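Local coordinates for protein BexL (Amycolatopsis orientalis, PDB 4XRW) that probably catalyses cyclisation and aromatisation of a polyketide chain as a two-domain aromatase/cyclase of the type II polyketide synthase system that makes BE-7585A, at residues 34-47 against 85-97. Residues are numbered along the deposited sequence; the frame is centred on the assembly and turned at random.
Sequences ADEVYRLVAEVANW and RRELDPAARRISF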
# COMPACT_ATOMS: atom_id res chain seq x y z
N ALA A 34 -18.55 -4.48 12.92
CA ALA A 34 -18.60 -5.35 11.74
C ALA A 34 -18.74 -4.59 10.43
O ALA A 34 -18.16 -4.97 9.42
CB ALA A 34 -19.75 -6.33 11.87
N ASP A 35 -19.52 -3.52 10.43
CA ASP A 35 -19.78 -2.81 9.18
C ASP A 35 -18.51 -2.11 8.66
O ASP A 35 -18.28 -2.04 7.44
CB ASP A 35 -20.92 -1.81 9.36
CG ASP A 35 -22.30 -2.48 9.44
OD1 ASP A 35 -22.42 -3.69 9.13
OD2 ASP A 35 -23.28 -1.79 9.81
N GLU A 36 -17.69 -1.62 9.58
CA GLU A 36 -16.47 -0.94 9.22
C GLU A 36 -15.40 -1.91 8.74
O GLU A 36 -14.70 -1.62 7.76
CB GLU A 36 -15.96 -0.11 10.40
CG GLU A 36 -14.67 0.69 10.11
CD GLU A 36 -14.79 1.69 8.93
OE1 GLU A 36 -15.88 1.81 8.31
OE2 GLU A 36 -13.77 2.35 8.61
N VAL A 37 -15.27 -3.06 9.40
CA VAL A 37 -14.30 -4.06 8.95
C VAL A 37 -14.69 -4.52 7.55
O VAL A 37 -13.84 -4.62 6.68
CB VAL A 37 -14.22 -5.25 9.90
CG1 VAL A 37 -13.30 -6.34 9.36
CG2 VAL A 37 -13.73 -4.78 11.28
N TYR A 38 -15.98 -4.81 7.36
CA TYR A 38 -16.49 -5.20 6.05
C TYR A 38 -16.12 -4.16 5.02
O TYR A 38 -15.61 -4.50 3.94
CB TYR A 38 -18.01 -5.38 6.04
CG TYR A 38 -18.54 -5.64 4.64
CD1 TYR A 38 -18.55 -6.93 4.11
CD2 TYR A 38 -18.96 -4.60 3.83
CE1 TYR A 38 -19.00 -7.17 2.82
CE2 TYR A 38 -19.42 -4.84 2.56
CZ TYR A 38 -19.44 -6.12 2.06
OH TYR A 38 -19.90 -6.34 0.78
N ARG A 39 -16.38 -2.90 5.34
CA ARG A 39 -16.10 -1.80 4.42
C ARG A 39 -14.63 -1.73 4.03
O ARG A 39 -14.31 -1.43 2.89
CB ARG A 39 -16.54 -0.47 5.02
CG ARG A 39 -16.38 0.71 4.07
CD ARG A 39 -16.63 2.05 4.76
NE ARG A 39 -15.48 2.50 5.56
CZ ARG A 39 -14.38 3.06 5.05
NH1 ARG A 39 -14.23 3.22 3.72
NH2 ARG A 39 -13.40 3.44 5.86
N LEU A 40 -13.74 -2.01 4.97
CA LEU A 40 -12.30 -1.87 4.70
C LEU A 40 -11.78 -2.96 3.77
O LEU A 40 -10.85 -2.75 2.97
CB LEU A 40 -11.50 -1.85 6.01
CG LEU A 40 -11.69 -0.59 6.88
CD1 LEU A 40 -11.23 -0.86 8.31
CD2 LEU A 40 -10.92 0.59 6.33
N VAL A 41 -12.39 -4.14 3.84
CA VAL A 41 -12.01 -5.22 2.95
C VAL A 41 -12.77 -5.11 1.63
O VAL A 41 -12.26 -5.47 0.57
CB VAL A 41 -12.26 -6.57 3.60
CG1 VAL A 41 -11.82 -7.73 2.69
CG2 VAL A 41 -11.52 -6.64 4.96
N ALA A 42 -13.99 -4.60 1.68
CA ALA A 42 -14.79 -4.52 0.46
C ALA A 42 -14.29 -3.39 -0.46
O ALA A 42 -14.23 -3.56 -1.69
CB ALA A 42 -16.26 -4.31 0.79
N GLU A 43 -13.91 -2.27 0.14
CA GLU A 43 -13.45 -1.10 -0.62
C GLU A 43 -11.91 -1.10 -0.75
O GLU A 43 -11.19 -0.78 0.20
CB GLU A 43 -13.96 0.17 0.04
CG GLU A 43 -15.51 0.21 0.08
CD GLU A 43 -16.09 1.53 0.61
OE1 GLU A 43 -15.31 2.47 0.91
OE2 GLU A 43 -17.34 1.62 0.71
N VAL A 44 -11.42 -1.49 -1.92
CA VAL A 44 -10.02 -1.90 -2.08
C VAL A 44 -9.03 -0.75 -2.00
O VAL A 44 -7.83 -0.97 -1.89
CB VAL A 44 -9.81 -2.64 -3.43
CG1 VAL A 44 -10.79 -3.82 -3.51
CG2 VAL A 44 -9.99 -1.72 -4.60
N ALA A 45 -9.52 0.47 -2.08
CA ALA A 45 -8.67 1.62 -1.87
C ALA A 45 -8.06 1.52 -0.45
O ALA A 45 -6.99 2.11 -0.18
CB ALA A 45 -9.47 2.91 -2.05
N ASN A 46 -8.70 0.77 0.43
CA ASN A 46 -8.23 0.62 1.81
C ASN A 46 -7.20 -0.49 2.03
O ASN A 46 -6.63 -0.60 3.11
CB ASN A 46 -9.39 0.35 2.76
CG ASN A 46 -10.35 1.50 2.83
OD1 ASN A 46 -9.99 2.58 3.28
ND2 ASN A 46 -11.58 1.28 2.36
N TRP A 47 -6.99 -1.34 1.05
CA TRP A 47 -6.17 -2.51 1.31
C TRP A 47 -4.75 -2.15 1.74
O TRP A 47 -4.23 -2.80 2.62
CB TRP A 47 -6.12 -3.42 0.10
CG TRP A 47 -7.35 -4.30 -0.06
CD1 TRP A 47 -8.58 -4.11 0.48
CD2 TRP A 47 -7.42 -5.51 -0.81
NE1 TRP A 47 -9.43 -5.14 0.09
CE2 TRP A 47 -8.74 -6.00 -0.71
CE3 TRP A 47 -6.49 -6.22 -1.58
CZ2 TRP A 47 -9.15 -7.16 -1.35
CZ3 TRP A 47 -6.89 -7.36 -2.21
CH2 TRP A 47 -8.22 -7.83 -2.10
N ARG A 85 -11.25 -12.45 -8.81
CA ARG A 85 -12.67 -12.23 -9.02
C ARG A 85 -13.39 -12.31 -7.70
O ARG A 85 -13.17 -13.26 -6.95
CB ARG A 85 -13.25 -13.25 -9.99
CG ARG A 85 -14.72 -13.05 -10.27
CD ARG A 85 -15.20 -14.03 -11.31
NE ARG A 85 -16.54 -13.70 -11.75
CZ ARG A 85 -16.83 -13.09 -12.90
NH1 ARG A 85 -15.87 -12.74 -13.76
NH2 ARG A 85 -18.09 -12.82 -13.20
N ARG A 86 -14.21 -11.31 -7.41
CA ARG A 86 -14.92 -11.26 -6.12
C ARG A 86 -16.41 -11.07 -6.31
O ARG A 86 -16.87 -10.48 -7.29
CB ARG A 86 -14.39 -10.15 -5.21
CG ARG A 86 -12.85 -10.09 -5.11
CD ARG A 86 -12.41 -9.31 -3.86
NE ARG A 86 -12.94 -7.97 -3.86
CZ ARG A 86 -12.98 -7.17 -2.80
NH1 ARG A 86 -12.54 -7.57 -1.60
NH2 ARG A 86 -13.49 -5.97 -2.95
N GLU A 87 -17.14 -11.63 -5.35
CA GLU A 87 -18.57 -11.40 -5.21
C GLU A 87 -18.84 -10.86 -3.83
O GLU A 87 -18.51 -11.51 -2.82
CB GLU A 87 -19.36 -12.69 -5.43
CG GLU A 87 -19.31 -13.19 -6.86
CD GLU A 87 -18.16 -14.15 -7.12
OE1 GLU A 87 -17.80 -14.96 -6.22
OE2 GLU A 87 -17.61 -14.12 -8.25
N LEU A 88 -19.49 -9.70 -3.78
CA LEU A 88 -19.70 -8.98 -2.52
C LEU A 88 -21.16 -9.12 -2.03
O LEU A 88 -22.08 -8.95 -2.81
CB LEU A 88 -19.36 -7.51 -2.69
CG LEU A 88 -17.87 -7.11 -2.60
CD1 LEU A 88 -17.05 -7.79 -3.67
CD2 LEU A 88 -17.72 -5.61 -2.71
N ASP A 89 -21.36 -9.42 -0.76
CA ASP A 89 -22.71 -9.52 -0.18
C ASP A 89 -22.76 -8.68 1.10
O ASP A 89 -22.51 -9.18 2.19
CB ASP A 89 -23.08 -10.99 0.10
CG ASP A 89 -24.53 -11.17 0.57
OD1 ASP A 89 -25.18 -10.17 0.98
OD2 ASP A 89 -24.98 -12.33 0.54
N PRO A 90 -23.05 -7.39 0.97
CA PRO A 90 -22.99 -6.49 2.12
C PRO A 90 -23.99 -6.78 3.24
O PRO A 90 -23.69 -6.51 4.40
CB PRO A 90 -23.25 -5.11 1.51
CG PRO A 90 -23.86 -5.39 0.17
CD PRO A 90 -23.25 -6.65 -0.29
N ALA A 91 -25.15 -7.34 2.89
CA ALA A 91 -26.17 -7.65 3.90
C ALA A 91 -25.67 -8.75 4.82
O ALA A 91 -25.89 -8.72 6.03
CB ALA A 91 -27.47 -8.05 3.24
N ALA A 92 -25.00 -9.75 4.23
CA ALA A 92 -24.44 -10.86 4.97
C ALA A 92 -23.01 -10.57 5.47
O ALA A 92 -22.42 -11.37 6.22
CB ALA A 92 -24.45 -12.08 4.12
N ARG A 93 -22.47 -9.43 5.07
CA ARG A 93 -21.08 -9.07 5.34
C ARG A 93 -20.17 -10.23 4.90
O ARG A 93 -19.36 -10.72 5.68
CB ARG A 93 -20.86 -8.71 6.82
CG ARG A 93 -21.78 -7.57 7.33
CD ARG A 93 -21.44 -7.17 8.75
NE ARG A 93 -22.50 -6.40 9.39
CZ ARG A 93 -23.56 -6.93 9.99
NH1 ARG A 93 -23.73 -8.24 10.05
NH2 ARG A 93 -24.46 -6.13 10.55
N ARG A 94 -20.35 -10.68 3.66
CA ARG A 94 -19.52 -11.73 3.08
C ARG A 94 -18.89 -11.26 1.78
O ARG A 94 -19.52 -10.54 1.00
CB ARG A 94 -20.31 -13.01 2.80
CG ARG A 94 -20.78 -13.77 4.04
CD ARG A 94 -21.73 -14.94 3.71
NE ARG A 94 -21.08 -16.22 3.36
CZ ARG A 94 -20.88 -16.67 2.12
NH1 ARG A 94 -21.25 -15.94 1.06
NH2 ARG A 94 -20.30 -17.85 1.92
N ILE A 95 -17.66 -11.70 1.55
CA ILE A 95 -16.93 -11.41 0.32
C ILE A 95 -16.29 -12.73 -0.13
O ILE A 95 -15.42 -13.26 0.55
CB ILE A 95 -15.83 -10.37 0.51
CG1 ILE A 95 -16.41 -9.05 1.03
CG2 ILE A 95 -15.11 -10.14 -0.84
CD1 ILE A 95 -15.41 -8.11 1.50
N SER A 96 -16.73 -13.25 -1.27
CA SER A 96 -16.11 -14.41 -1.90
C SER A 96 -15.04 -13.95 -2.87
O SER A 96 -15.26 -12.99 -3.60
CB SER A 96 -17.15 -15.23 -2.65
OG SER A 96 -18.29 -15.41 -1.84
N PHE A 97 -13.90 -14.62 -2.88
CA PHE A 97 -12.87 -14.24 -3.84
C PHE A 97 -12.28 -15.49 -4.47
O PHE A 97 -12.34 -16.57 -3.88
CB PHE A 97 -11.78 -13.38 -3.19
CG PHE A 97 -11.14 -14.00 -1.97
CD1 PHE A 97 -9.97 -14.75 -2.09
CD2 PHE A 97 -11.68 -13.82 -0.71
CE1 PHE A 97 -9.36 -15.31 -0.98
CE2 PHE A 97 -11.07 -14.36 0.40
CZ PHE A 97 -9.93 -15.10 0.28
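Arg86 reaches from strand 85-89 to the C-terminal end of helix 34-42 and ties off two carbonyls there. Its NH1 gives a nearly straight bond to Val41 O (3.0 Å), and its NH2 a more bent one to Ala42 O (2.8 Å, 141° at the hydrogen), both acceptors lying near the guanidinium plane. Val41 O also takes the indole N-H of Trp47, NE1, at 2.9 Å; the two donors come from opposite faces of the carbonyl plane. NH1 lies at the indole edge, by CZ2, and Val44 CG1 lies near NH2. A positive group here should suit the helix dipole, though Glu67, salt-bridged to NH2, would partly balance it.

Next to this polar knot the packing is apolar. Ile95 CD1 touches Val41 CG1 (3.8 Å) and the backbone of Ala42, while Leu88 CD2 meets Ala42 CB. With CG anti to the backbone N (chi1 174°), the Tyr38 ring reaches across to the base of the turn: CD1 lies against Arg93 CA (3.5 Å), CE1 against Ile95 CG1. Arg93 CD packs on buried Ala34 CB, placing its charged end beside Asp35.

The solvent side is marked by exposed Pro90, at the Tyr38 hydroxyl, and exposed Asp35. Arg93 uses NE, not a terminal nitrogen, for its salt bridge to Asp35 OD1 (2.7 Å, 172°), met nearly along the C-O axis. A G1 beta bulge, Arg93 and Arg94 opposite Asp89, shapes this turn. Helix 34-42 follows the first strand and packs on hairpin 80-99 as a short helix of the helix-grip fold, whose long helix here is 138-166.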